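Local coordinates for protein GTN Reductase (Agrobacterium tumefaciens, PDB 5N6G) that binds flavin mononucleotide as an Old Yellow Enzyme family ene-reductase and probably reduces activated carbon-carbon double bonds at the expense of a nicotinamide cofactor, at residues Leu4-Gln9 and Ala16-Met21; Leu37-Tyr42 and Trp80-Asp85; Ala121-Ser126 and Ser143-Leu148; Leu189-Asn194 and Glu205-Phe210; Ile332-Leu337 and Pro346-Asn351. All coordinates share one frame; numbering follows the deposited sequence. Where two conformers were deposited one is given.

Five contacts on one flavin-binding TIM barrel illustrate how chemistry follows place in the fold. Contact 2 is buried and almost wholly apolar, two barrel helices meeting beside the strands; contact 4 is buried too, yet an arginine and a backbone carbonyl dominate it. Contacts 1 and 5 are partly buried, share helix 337-343, which packs on residues of both, and rely on polar side chains reading backbone groups, an arginine in the first and asparagines in the second. Contact 3 lies at the surface and has a water where the others have direct bonds or close apolar packing. Contacts 1 and 2 touch through M21 and Y41, contacts 3 and 4 through I122 and S192.

Contact 1: residues Leu4-Gln9 and Ala16-Met21; sequences LFEPAQ and ANRIVM
R18 reaches back along residues 4-9 at the entry to the TIM barrel, where the chain makes a short antiparallel hairpin (strands 8-10 and 13-15) and then enters the first barrel strand, 19-21. The tight part of the contact lies around this arginine. Its backbone N donates to L4 O at 3.0 Å, and its side chain, extended from CG to NE, runs alongside the carbonyl oxygens of E6 and P7. NE and NH2 grip P7 O side-on: NH2, 3.0 Å away, is only slightly tilted from the carbonyl plane, whereas NE stands above it, not on a lone pair. NE also makes a weak bond to E6 O, at the edge of the group. The methyl of A8 sits over the centre of one guanidinium face, with CB 3.5 Å from R18 CZ. NH1 is taken by D323 O, tying this segment to the residue just before strand 324-327. The looser side is the exposed one, where the P7 ring merely rests near A16 O. On the buried side, L4 CG meets I19 CG1 at 3.7 Å, the two side chains crossing at about a right angle, while helix 310-318 packs on L4. N17 closes an Asx turn, its OD1 accepting from I19 N at 2.9 Å in the carbonyl plane, on a lone pair. The I19 CD1 methyl approaches the F5 ring obliquely, 3.7 Å from F5 CE1.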
# COMPACT_ATOMS: atom_id res chain seq x y z
N LEU A 4 -15.71 16.19 2.42
CA LEU A 4 -15.09 14.94 2.85
C LEU A 4 -16.12 13.84 3.05
O LEU A 4 -15.80 12.65 2.94
CB LEU A 4 -14.33 15.19 4.16
CG LEU A 4 -13.52 14.05 4.80
CD1 LEU A 4 -12.38 13.64 3.90
CD2 LEU A 4 -12.98 14.47 6.17
N PHE A 5 -17.35 14.21 3.38
CA PHE A 5 -18.38 13.26 3.77
C PHE A 5 -19.26 12.84 2.61
O PHE A 5 -20.09 11.95 2.80
CB PHE A 5 -19.20 13.86 4.92
CG PHE A 5 -18.34 14.22 6.10
CD1 PHE A 5 -17.83 13.24 6.92
CD2 PHE A 5 -18.02 15.54 6.36
CE1 PHE A 5 -17.01 13.56 7.99
CE2 PHE A 5 -17.20 15.87 7.43
CZ PHE A 5 -16.69 14.88 8.24
N GLU A 6 -19.06 13.38 1.43
CA GLU A 6 -19.96 12.99 0.35
C GLU A 6 -19.34 11.92 -0.54
O GLU A 6 -18.13 11.69 -0.52
CB GLU A 6 -20.35 14.22 -0.47
CG GLU A 6 -19.40 14.60 -1.56
CD GLU A 6 -19.81 15.91 -2.23
OE1 GLU A 6 -19.72 16.97 -1.56
OE2 GLU A 6 -20.23 15.89 -3.40
N PRO A 7 -20.17 11.22 -1.31
CA PRO A 7 -19.67 10.08 -2.08
C PRO A 7 -18.68 10.48 -3.16
O PRO A 7 -18.56 11.63 -3.57
CB PRO A 7 -20.94 9.48 -2.71
CG PRO A 7 -22.08 10.04 -1.92
CD PRO A 7 -21.63 11.36 -1.40
N ALA A 8 -17.96 9.47 -3.62
CA ALA A 8 -17.00 9.64 -4.70
C ALA A 8 -16.99 8.39 -5.57
O ALA A 8 -17.57 7.35 -5.22
CB ALA A 8 -15.61 9.91 -4.17
N GLN A 9 -16.30 8.50 -6.69
CA GLN A 9 -16.16 7.40 -7.64
C GLN A 9 -14.68 7.23 -7.93
O GLN A 9 -13.99 8.19 -8.29
CB GLN A 9 -16.93 7.69 -8.93
CG GLN A 9 -17.02 6.50 -9.88
CD GLN A 9 -18.04 5.47 -9.41
OE1 GLN A 9 -18.98 5.80 -8.70
NE2 GLN A 9 -17.86 4.23 -9.83
N ALA A 16 -18.90 5.60 -0.53
CA ALA A 16 -19.98 6.31 0.18
C ALA A 16 -19.50 7.63 0.78
O ALA A 16 -20.33 8.49 1.09
CB ALA A 16 -20.55 5.44 1.29
N ASN A 17 -18.20 7.78 0.97
CA ASN A 17 -17.61 9.00 1.50
C ASN A 17 -16.14 9.00 1.11
O ASN A 17 -15.64 8.05 0.52
CB ASN A 17 -17.81 9.13 3.01
CG ASN A 17 -17.14 8.01 3.78
OD1 ASN A 17 -15.92 7.86 3.76
ND2 ASN A 17 -17.95 7.21 4.48
N ARG A 18 -15.46 10.09 1.46
CA ARG A 18 -14.09 10.28 1.03
C ARG A 18 -13.09 10.09 2.17
O ARG A 18 -11.97 10.59 2.10
CB ARG A 18 -13.95 11.66 0.38
CG ARG A 18 -14.71 11.70 -0.93
CD ARG A 18 -15.18 13.10 -1.27
NE ARG A 18 -16.01 13.11 -2.48
CZ ARG A 18 -15.56 13.41 -3.70
NH1 ARG A 18 -14.29 13.74 -3.89
NH2 ARG A 18 -16.40 13.38 -4.73
N ILE A 19 -13.46 9.31 3.18
CA ILE A 19 -12.58 8.96 4.29
C ILE A 19 -12.11 7.54 4.02
O ILE A 19 -12.91 6.60 3.99
CB ILE A 19 -13.31 9.09 5.64
CG1 ILE A 19 -13.66 10.55 5.95
CG2 ILE A 19 -12.46 8.56 6.79
CD1 ILE A 19 -14.86 10.72 6.89
N VAL A 20 -10.82 7.37 3.78
CA VAL A 20 -10.23 6.10 3.39
C VAL A 20 -9.42 5.55 4.55
O VAL A 20 -8.73 6.30 5.25
CB VAL A 20 -9.37 6.30 2.13
CG1 VAL A 20 -8.64 5.04 1.70
CG2 VAL A 20 -10.23 6.84 0.99
N MET A 21 -9.51 4.24 4.77
CA MET A 21 -8.63 3.56 5.71
C MET A 21 -7.34 3.18 4.99
O MET A 21 -7.33 2.34 4.07
CB MET A 21 -9.30 2.32 6.31
CG MET A 21 -8.39 1.54 7.24
SD MET A 21 -9.29 0.22 8.04
CE MET A 21 -7.96 -0.75 8.75

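Contact 2: residues Leu37-Tyr42 and Trp80-Asp85; sequences LNATYY and WKKITD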
# COMPACT_ATOMS: atom_id res chain seq x y z
N LEU A 37 -10.48 -13.24 13.63
CA LEU A 37 -10.16 -11.97 14.29
C LEU A 37 -9.89 -10.88 13.27
O LEU A 37 -10.35 -9.73 13.43
CB LEU A 37 -8.96 -12.15 15.22
CG LEU A 37 -8.68 -10.96 16.16
CD1 LEU A 37 -9.77 -10.81 17.19
CD2 LEU A 37 -7.33 -11.14 16.84
N ASN A 38 -9.16 -11.21 12.20
CA ASN A 38 -8.93 -10.26 11.11
C ASN A 38 -10.25 -9.78 10.53
O ASN A 38 -10.40 -8.60 10.17
CB ASN A 38 -8.10 -10.90 10.00
CG ASN A 38 -6.73 -11.41 10.44
OD1 ASN A 38 -6.22 -12.40 9.87
ND2 ASN A 38 -6.11 -10.76 11.39
N ALA A 39 -11.23 -10.70 10.42
CA ALA A 39 -12.52 -10.32 9.86
C ALA A 39 -13.24 -9.34 10.77
O ALA A 39 -13.82 -8.35 10.29
CB ALA A 39 -13.39 -11.55 9.61
N THR A 40 -13.19 -9.56 12.07
CA THR A 40 -13.82 -8.61 12.99
C THR A 40 -13.19 -7.23 12.83
O THR A 40 -13.90 -6.22 12.77
CB THR A 40 -13.66 -9.12 14.42
OG1 THR A 40 -14.33 -10.38 14.51
CG2 THR A 40 -14.22 -8.14 15.46
N TYR A 41 -11.87 -7.18 12.77
CA TYR A 41 -11.14 -5.92 12.68
C TYR A 41 -11.59 -5.11 11.47
O TYR A 41 -11.86 -3.90 11.59
CB TYR A 41 -9.65 -6.23 12.59
CG TYR A 41 -8.71 -5.12 12.16
CD1 TYR A 41 -8.40 -4.07 13.00
CD2 TYR A 41 -8.07 -5.19 10.93
CE1 TYR A 41 -7.48 -3.10 12.60
CE2 TYR A 41 -7.15 -4.23 10.54
CZ TYR A 41 -6.87 -3.19 11.40
OH TYR A 41 -5.94 -2.26 11.02
N TYR A 42 -11.65 -5.73 10.29
CA TYR A 42 -12.05 -4.97 9.11
C TYR A 42 -13.53 -4.62 9.14
O TYR A 42 -13.92 -3.52 8.73
CB TYR A 42 -11.70 -5.73 7.83
CG TYR A 42 -10.24 -5.65 7.48
CD1 TYR A 42 -9.68 -4.46 7.04
CD2 TYR A 42 -9.41 -6.76 7.59
CE1 TYR A 42 -8.32 -4.37 6.71
CE2 TYR A 42 -8.07 -6.68 7.25
CZ TYR A 42 -7.53 -5.48 6.83
OH TYR A 42 -6.18 -5.40 6.48
N TRP A 80 -9.81 -14.24 3.06
CA TRP A 80 -10.16 -12.91 2.58
C TRP A 80 -11.62 -12.81 2.15
O TRP A 80 -12.24 -11.74 2.29
CB TRP A 80 -9.26 -12.53 1.42
CG TRP A 80 -7.90 -12.05 1.79
CD1 TRP A 80 -6.71 -12.58 1.37
CD2 TRP A 80 -7.56 -10.91 2.60
NE1 TRP A 80 -5.66 -11.85 1.86
CE2 TRP A 80 -6.15 -10.82 2.63
CE3 TRP A 80 -8.31 -9.95 3.30
CZ2 TRP A 80 -5.47 -9.82 3.33
CZ3 TRP A 80 -7.62 -8.96 4.02
CH2 TRP A 80 -6.22 -8.91 4.01
N LYS A 81 -12.18 -13.89 1.60
CA LYS A 81 -13.58 -13.85 1.18
C LYS A 81 -14.49 -13.58 2.37
O LYS A 81 -15.49 -12.86 2.24
CB LYS A 81 -13.95 -15.15 0.47
CG LYS A 81 -15.35 -15.19 -0.10
CD LYS A 81 -15.53 -14.18 -1.24
CE LYS A 81 -16.89 -14.31 -1.91
NZ LYS A 81 -17.06 -13.33 -3.02
N LYS A 82 -14.18 -14.14 3.53
CA LYS A 82 -14.99 -13.84 4.71
C LYS A 82 -14.92 -12.35 5.05
O LYS A 82 -15.93 -11.75 5.44
CB LYS A 82 -14.51 -14.68 5.89
CG LYS A 82 -15.38 -14.55 7.13
CD LYS A 82 -14.74 -15.26 8.33
CE LYS A 82 -15.75 -15.47 9.44
NZ LYS A 82 -16.17 -16.91 9.54
N ILE A 83 -13.73 -11.75 4.89
CA ILE A 83 -13.53 -10.34 5.19
C ILE A 83 -14.29 -9.45 4.20
O ILE A 83 -14.99 -8.52 4.60
CB ILE A 83 -12.03 -10.02 5.20
CG1 ILE A 83 -11.39 -10.67 6.43
CG2 ILE A 83 -11.80 -8.50 5.17
CD1 ILE A 83 -9.92 -10.64 6.45
N THR A 84 -14.13 -9.70 2.89
CA THR A 84 -14.80 -8.84 1.92
C THR A 84 -16.31 -9.00 2.00
O THR A 84 -17.05 -8.01 1.90
CB THR A 84 -14.30 -9.11 0.49
OG1 THR A 84 -14.70 -10.41 0.06
CG2 THR A 84 -12.79 -8.99 0.40
N ASP A 85 -16.80 -10.22 2.21
CA ASP A 85 -18.24 -10.39 2.41
C ASP A 85 -18.72 -9.57 3.61
O ASP A 85 -19.78 -8.93 3.55
CB ASP A 85 -18.57 -11.86 2.62
CG ASP A 85 -18.53 -12.68 1.33
OD1 ASP A 85 -18.42 -12.10 0.22
OD2 ASP A 85 -18.63 -13.93 1.45
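Apolar contacts carry nearly everything between I83 and the helix of residues 37-42. In the TIM barrel, helix 36-43 follows strand 19-21 and helix 74-89 follows strand 50-57; the two run nearly parallel, their local axes 8.9 Å apart at an angle of 23°. I83 works with three atoms: CG1 lies 3.6 Å from A39 CA, CD1 reaches N38 CB, and CG2 comes within 3.8 Å of Y42 CD2. With chi1 at -70°, CG2 is set anti to the backbone N and faces the tyrosine. A39, having only a methyl, lets the backbones close to 4.8 Å between A39 CA and I83 CA.

Aromatic contact is slighter: Y42 CE2 meets the rim of the W80 indole at CZ3, 4.0 Å away and near the indole plane. At the exposed margin the aliphatic CD of K82 passes A39 CB.

Polar ends bond outside the pair, Y42 OH to E54, W80 NE1 to G70 O and N38 ND2 to Y363. The interface thus depends on shape and burial, with side-chain hydrogen bonds made to residues outside it.

Contact 3: residues Ala121-Ser126 and Ser143-Leu148; sequences AITAKS and SEPRAL
A water joins A124 and S143, and no hydrogen bond passes directly between the segments. The water accepts from A124 N at 3.0 Å and donates to S143 O at 2.8 Å, so it links a donor and an acceptor that both belong to the main chain. Beside it P145 packs against residues 121-126. Its CG lies 3.5 Å from I122 O, a carbonyl that also accepts a hydrogen bond from R103, and its CD meets T123 OG1 at the same separation of 3.5 Å. The threonine hydroxyl comes to the proline because chi1 is -55°, which puts OG1 beside the backbone N and turns CG2 toward S143 O. Both segments belong to the excursion from the TIM barrel that follows barrel strand 94-99 and precedes helix 150-169: residues 121-126 leave the short strand 117-118 and lead to strand 127-131, while residues 143-148 return and form strand 146-147, parallel to 117-118. R146 bonds with its backbone to P116 and A118, and its side chain makes a salt bridge to D152 of the helix. The exposed A121 methyl rests on P145 O, with CB 3.5 Å from that oxygen, whereas the A147 methyl sits more loosely, 4.1 Å from A121 N. E144, also exposed, runs its chain outward past T123, with CG 3.6 Å from the threonine OG1.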
# COMPACT_ATOMS: atom_id res chain seq x y z
N ALA A 121 21.81 -5.93 -6.10
CA ALA A 121 22.19 -6.68 -4.89
C ALA A 121 22.84 -5.72 -3.89
O ALA A 121 24.05 -5.73 -3.66
CB ALA A 121 23.12 -7.84 -5.25
N ILE A 122 21.99 -4.86 -3.32
CA ILE A 122 22.38 -3.89 -2.29
C ILE A 122 21.52 -4.17 -1.06
O ILE A 122 20.29 -3.99 -1.11
CB ILE A 122 22.21 -2.45 -2.76
CG1 ILE A 122 22.99 -2.22 -4.06
CG2 ILE A 122 22.71 -1.49 -1.67
CD1 ILE A 122 22.61 -0.92 -4.76
N THR A 123 22.15 -4.62 0.02
CA THR A 123 21.45 -4.94 1.24
C THR A 123 20.88 -3.67 1.89
O THR A 123 21.56 -2.64 1.96
CB THR A 123 22.38 -5.65 2.23
OG1 THR A 123 22.97 -6.80 1.61
CG2 THR A 123 21.61 -6.10 3.48
N ALA A 124 19.65 -3.77 2.37
CA ALA A 124 19.04 -2.66 3.11
C ALA A 124 19.47 -2.68 4.56
O ALA A 124 19.56 -3.74 5.18
CB ALA A 124 17.52 -2.75 3.05
N LYS A 125 19.72 -1.48 5.11
CA LYS A 125 19.88 -1.32 6.55
C LYS A 125 18.47 -1.17 7.11
O LYS A 125 17.98 -0.07 7.38
CB LYS A 125 20.77 -0.13 6.88
CG LYS A 125 21.12 -0.08 8.38
CD LYS A 125 22.28 0.87 8.65
CE LYS A 125 22.39 1.22 10.12
NZ LYS A 125 21.83 2.58 10.41
N SER A 126 17.80 -2.31 7.25
CA SER A 126 16.42 -2.38 7.68
C SER A 126 16.26 -3.59 8.58
O SER A 126 17.16 -4.43 8.69
CB SER A 126 15.46 -2.46 6.49
OG SER A 126 14.12 -2.22 6.89
N SER A 143 18.02 -9.59 4.99
CA SER A 143 19.02 -10.45 4.40
C SER A 143 19.63 -9.82 3.14
O SER A 143 19.03 -8.95 2.49
CB SER A 143 18.39 -11.80 4.03
OG SER A 143 17.95 -12.49 5.18
N GLU A 144 20.81 -10.31 2.77
CA GLU A 144 21.45 -9.91 1.52
C GLU A 144 20.60 -10.33 0.32
O GLU A 144 20.32 -11.54 0.17
CB GLU A 144 22.81 -10.59 1.36
CG GLU A 144 23.83 -10.25 2.38
CD GLU A 144 25.18 -10.89 2.05
OE1 GLU A 144 25.22 -12.01 1.48
OE2 GLU A 144 26.19 -10.25 2.37
N PRO A 145 20.22 -9.42 -0.57
CA PRO A 145 19.40 -9.79 -1.73
C PRO A 145 20.24 -10.18 -2.93
O PRO A 145 21.43 -9.86 -3.02
CB PRO A 145 18.63 -8.50 -2.05
CG PRO A 145 19.61 -7.43 -1.65
CD PRO A 145 20.36 -7.95 -0.46
N ARG A 146 19.59 -10.86 -3.87
CA ARG A 146 20.17 -11.14 -5.17
C ARG A 146 19.47 -10.30 -6.22
O ARG A 146 18.29 -9.95 -6.08
CB ARG A 146 20.06 -12.63 -5.54
CG ARG A 146 18.66 -13.14 -5.74
CD ARG A 146 18.69 -14.63 -6.23
NE ARG A 146 17.33 -15.08 -6.54
CZ ARG A 146 16.72 -14.88 -7.72
NH1 ARG A 146 17.36 -14.30 -8.72
NH2 ARG A 146 15.47 -15.27 -7.88
N ALA A 147 20.21 -9.97 -7.28
CA ALA A 147 19.68 -9.13 -8.34
C ALA A 147 18.83 -9.96 -9.30
O ALA A 147 19.21 -11.07 -9.69
CB ALA A 147 20.81 -8.46 -9.11
N LEU A 148 17.69 -9.40 -9.69
CA LEU A 148 16.74 -10.08 -10.56
C LEU A 148 17.26 -10.19 -11.99
O LEU A 148 17.79 -9.22 -12.54
CB LEU A 148 15.42 -9.32 -10.58
CG LEU A 148 14.64 -9.42 -9.29
CD1 LEU A 148 13.67 -8.27 -9.17
CD2 LEU A 148 13.94 -10.78 -9.30
O HOH W 1 18.06 -6.32 2.58

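Contact 4: residues Leu189-Asn194 and Glu205-Phe210; sequences LKSSTN and ENRARF
R207 bends at chi3 (-82°) after an extended start, and this turn carries its guanidinium back to the carbonyl oxygen of L189. NH1 donates to L189 O at 2.8 Å; the nitrogen lies in the carbonyl plane, while the oxygen is tilted from the guanidinium plane and the angle at hydrogen is a modest 135°. In the conformer described, S191 OG lies over one face of the same group, poorly angled for a bond to NH1. NH1 also makes a salt bridge to E242 OE1, which the serine hydroxyl, in that conformer, meets by a hydrogen bond, so the carboxylate probably helps to fix the arginine's position. The setting is the junction between helix 184-189 and helix 204-222 of the TIM barrel: K190 leaves helical geometry, and the arginine takes the carbonyl of the last helical residue. Lower down its chain, R207 CG lies 3.7 Å from N194 ND2, the asparagine amide and the guanidinium planes standing nearly perpendicular at 87°. That amide is held by F188 O and Y200 O. Apolar contact is supplied by L189, whose CD2, in one of its two conformers, lies 3.8 Å from A208 CA, with Y249 of helix 245-256 packing on the same leucine.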
# COMPACT_ATOMS: atom_id res chain seq x y z
N LEU A 189 12.46 2.06 -9.00
CA LEU A 189 12.24 3.47 -9.36
C LEU A 189 13.38 4.37 -8.89
O LEU A 189 13.80 5.27 -9.63
CB LEU A 189 10.96 3.99 -8.71
CG LEU A 189 9.59 3.60 -9.20
CD1 LEU A 189 8.56 4.20 -8.26
CD2 LEU A 189 9.39 4.10 -10.61
N LYS A 190 13.84 4.18 -7.66
CA LYS A 190 14.74 5.16 -7.03
C LYS A 190 16.22 4.83 -7.25
O LYS A 190 16.63 3.67 -7.38
CB LYS A 190 14.40 5.30 -5.55
CG LYS A 190 13.01 5.90 -5.35
CD LYS A 190 12.66 6.21 -3.92
CE LYS A 190 11.30 6.88 -3.84
NZ LYS A 190 10.76 7.01 -2.45
N SER A 191 17.04 5.87 -7.25
CA SER A 191 18.42 5.74 -7.70
C SER A 191 19.28 4.91 -6.76
O SER A 191 20.20 4.21 -7.20
CB SER A 191 19.04 7.13 -7.87
OG SER A 191 18.37 7.88 -8.85
N SER A 192 19.05 4.99 -5.44
CA SER A 192 19.99 4.36 -4.52
C SER A 192 19.94 2.84 -4.58
O SER A 192 20.92 2.18 -4.20
CB SER A 192 19.76 4.81 -3.07
OG SER A 192 18.56 4.30 -2.51
N THR A 193 18.84 2.29 -5.04
CA THR A 193 18.61 0.86 -5.04
C THR A 193 18.78 0.23 -6.41
O THR A 193 18.81 -1.00 -6.52
CB THR A 193 17.19 0.59 -4.52
OG1 THR A 193 16.29 1.60 -5.00
CG2 THR A 193 17.17 0.61 -2.99
N ASN A 194 18.83 1.04 -7.46
CA ASN A 194 18.82 0.53 -8.83
C ASN A 194 20.14 0.95 -9.49
O ASN A 194 20.31 2.11 -9.87
CB ASN A 194 17.63 1.07 -9.60
CG ASN A 194 17.55 0.49 -10.98
OD1 ASN A 194 18.55 0.05 -11.54
ND2 ASN A 194 16.34 0.48 -11.55
N GLU A 205 12.92 6.78 -17.68
CA GLU A 205 12.03 5.88 -18.41
C GLU A 205 12.33 4.43 -18.07
O GLU A 205 11.41 3.61 -17.93
CB GLU A 205 12.18 6.10 -19.92
CG GLU A 205 11.74 7.50 -20.43
CD GLU A 205 12.72 8.68 -20.15
OE1 GLU A 205 13.88 8.50 -19.68
OE2 GLU A 205 12.31 9.83 -20.42
N ASN A 206 13.61 4.09 -17.97
CA ASN A 206 13.98 2.71 -17.66
C ASN A 206 13.63 2.36 -16.22
O ASN A 206 13.18 1.24 -15.95
CB ASN A 206 15.47 2.50 -17.89
CG ASN A 206 15.81 2.36 -19.36
OD1 ASN A 206 14.93 2.45 -20.24
ND2 ASN A 206 17.08 2.10 -19.64
N ARG A 207 13.87 3.29 -15.28
CA ARG A 207 13.55 3.00 -13.88
C ARG A 207 12.04 2.90 -13.62
O ARG A 207 11.63 2.18 -12.70
CB ARG A 207 14.19 4.05 -12.98
CG ARG A 207 15.74 3.88 -12.95
CD ARG A 207 16.39 4.75 -11.91
NE ARG A 207 16.59 6.12 -12.37
CZ ARG A 207 16.30 7.21 -11.67
NH1 ARG A 207 15.74 7.14 -10.47
NH2 ARG A 207 16.61 8.40 -12.17
N ALA A 208 11.22 3.60 -14.41
CA ALA A 208 9.77 3.50 -14.32
C ALA A 208 9.19 2.29 -15.04
O ALA A 208 8.00 2.00 -14.88
CB ALA A 208 9.14 4.77 -14.90
N ARG A 209 10.00 1.60 -15.84
CA ARG A 209 9.50 0.55 -16.72
C ARG A 209 8.82 -0.56 -15.94
O ARG A 209 7.74 -1.02 -16.32
CB ARG A 209 10.66 -0.03 -17.53
CG ARG A 209 10.24 -1.08 -18.55
CD ARG A 209 11.45 -1.60 -19.35
NE ARG A 209 12.23 -0.50 -19.92
CZ ARG A 209 11.83 0.24 -20.95
NH1 ARG A 209 10.66 0.02 -21.53
NH2 ARG A 209 12.60 1.23 -21.37
N PHE A 210 9.45 -1.02 -14.85
CA PHE A 210 8.85 -2.11 -14.07
C PHE A 210 7.50 -1.69 -13.48
O PHE A 210 6.52 -2.44 -13.56
CB PHE A 210 9.81 -2.57 -12.97
CG PHE A 210 9.28 -3.72 -12.16
CD1 PHE A 210 9.07 -4.97 -12.74
CD2 PHE A 210 8.98 -3.56 -10.82
CE1 PHE A 210 8.58 -6.04 -11.99
CE2 PHE A 210 8.50 -4.61 -10.06
CZ PHE A 210 8.29 -5.83 -10.63

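Contact 5: residues Ile332-Leu337 and Pro346-Asn351; sequences IANPDL and PLNAPN
N348 points its side chain at the end of helix 329-333, where CB, CG and ND2 each have a neighbour. CB lies 3.2 Å from A333 O and also near N334 OD1; CG, set beside the backbone N by a chi1 of -61°, stays close to that carbonyl; and ND2 at the tip donates to A333 O at 2.9 Å, nearly along the C=O axis and with the oxygen only 4° out of the amide plane. A second bond from the same nitrogen goes to P367 O.

N334 answers with its own amide. Its OD1 accepts from N348 N at 2.8 Å in the carbonyl plane, on a lone pair, and its ND2 donates to N348 O at 3.2 Å and also to A330 O. One amide therefore meets both the N-H and the C=O of N348, as a strand neighbour would. N334 is the first residue to leave helical geometry after the short helix that follows the last strand of the TIM barrel, and it opens a type I turn into helix 337-343. Apolar contacts flank the polar centre: L337 CD1 touches L347 CD2 at 3.8 Å, and A333 CB lies 4.1 Å from P350 CG, with the proline also packing on K329, an FMN-binding residue.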
# COMPACT_ATOMS: atom_id res chain seq x y z
N ILE A 332 -6.50 2.84 13.18
CA ILE A 332 -6.14 1.84 14.17
C ILE A 332 -7.00 2.00 15.41
O ILE A 332 -7.57 1.03 15.93
CB ILE A 332 -4.64 1.94 14.54
CG1 ILE A 332 -3.80 1.50 13.35
CG2 ILE A 332 -4.33 1.10 15.79
CD1 ILE A 332 -2.29 1.67 13.58
N ALA A 333 -7.13 3.23 15.88
CA ALA A 333 -7.68 3.48 17.21
C ALA A 333 -9.16 3.81 17.21
O ALA A 333 -9.76 3.86 18.28
CB ALA A 333 -6.90 4.62 17.88
N ASN A 334 -9.76 4.06 16.04
CA ASN A 334 -11.14 4.56 15.95
C ASN A 334 -11.86 3.76 14.88
O ASN A 334 -11.85 4.13 13.70
CB ASN A 334 -11.16 6.04 15.62
CG ASN A 334 -10.55 6.86 16.71
OD1 ASN A 334 -11.22 7.18 17.69
ND2 ASN A 334 -9.26 7.18 16.57
N PRO A 335 -12.50 2.65 15.26
CA PRO A 335 -13.21 1.87 14.24
C PRO A 335 -14.29 2.68 13.56
O PRO A 335 -14.48 2.57 12.34
CB PRO A 335 -13.78 0.69 15.05
CG PRO A 335 -13.81 1.15 16.46
CD PRO A 335 -12.64 2.08 16.61
N ASP A 336 -15.00 3.52 14.32
CA ASP A 336 -16.03 4.41 13.78
C ASP A 336 -15.48 5.81 13.55
O ASP A 336 -16.12 6.81 13.91
CB ASP A 336 -17.24 4.45 14.71
CG ASP A 336 -16.90 4.89 16.12
OD1 ASP A 336 -15.72 4.89 16.52
OD2 ASP A 336 -17.85 5.23 16.87
N LEU A 337 -14.29 5.90 12.96
CA LEU A 337 -13.68 7.19 12.66
C LEU A 337 -14.62 8.07 11.85
O LEU A 337 -14.69 9.28 12.08
CB LEU A 337 -12.37 7.00 11.91
CG LEU A 337 -11.64 8.29 11.55
CD1 LEU A 337 -11.25 9.07 12.81
CD2 LEU A 337 -10.41 7.97 10.73
N PRO A 346 -14.48 13.45 20.01
CA PRO A 346 -13.09 13.12 20.33
C PRO A 346 -12.68 11.76 19.78
O PRO A 346 -13.51 10.88 19.57
CB PRO A 346 -13.07 13.12 21.87
CG PRO A 346 -14.28 13.88 22.27
CD PRO A 346 -15.30 13.62 21.22
N LEU A 347 -11.39 11.61 19.52
CA LEU A 347 -10.82 10.39 18.98
C LEU A 347 -10.08 9.62 20.06
O LEU A 347 -9.52 10.21 20.99
CB LEU A 347 -9.87 10.70 17.83
CG LEU A 347 -10.50 11.50 16.68
CD1 LEU A 347 -9.47 11.67 15.58
CD2 LEU A 347 -11.76 10.83 16.14
N ASN A 348 -10.08 8.29 19.95
CA ASN A 348 -9.20 7.48 20.77
C ASN A 348 -7.76 7.67 20.31
O ASN A 348 -7.50 7.89 19.13
CB ASN A 348 -9.54 5.99 20.66
CG ASN A 348 -10.94 5.64 21.11
OD1 ASN A 348 -11.44 6.11 22.13
ND2 ASN A 348 -11.57 4.76 20.35
N ALA A 349 -6.83 7.53 21.25
CA ALA A 349 -5.40 7.61 20.95
C ALA A 349 -4.84 6.23 20.57
O ALA A 349 -5.16 5.23 21.24
CB ALA A 349 -4.63 8.15 22.15
N PRO A 350 -4.00 6.12 19.54
CA PRO A 350 -3.42 4.82 19.21
C PRO A 350 -2.40 4.36 20.24
O PRO A 350 -1.69 5.17 20.85
CB PRO A 350 -2.76 5.05 17.84
CG PRO A 350 -3.19 6.40 17.40
CD PRO A 350 -3.53 7.17 18.63
N ASN A 351 -2.33 3.05 20.44
CA ASN A 351 -1.37 2.41 21.33
C ASN A 351 -0.27 1.77 20.48
O ASN A 351 -0.41 0.65 19.99
CB ASN A 351 -2.07 1.39 22.22
CG ASN A 351 -1.12 0.73 23.22
OD1 ASN A 351 -0.74 -0.43 23.06
ND2 ASN A 351 -0.72 1.48 24.25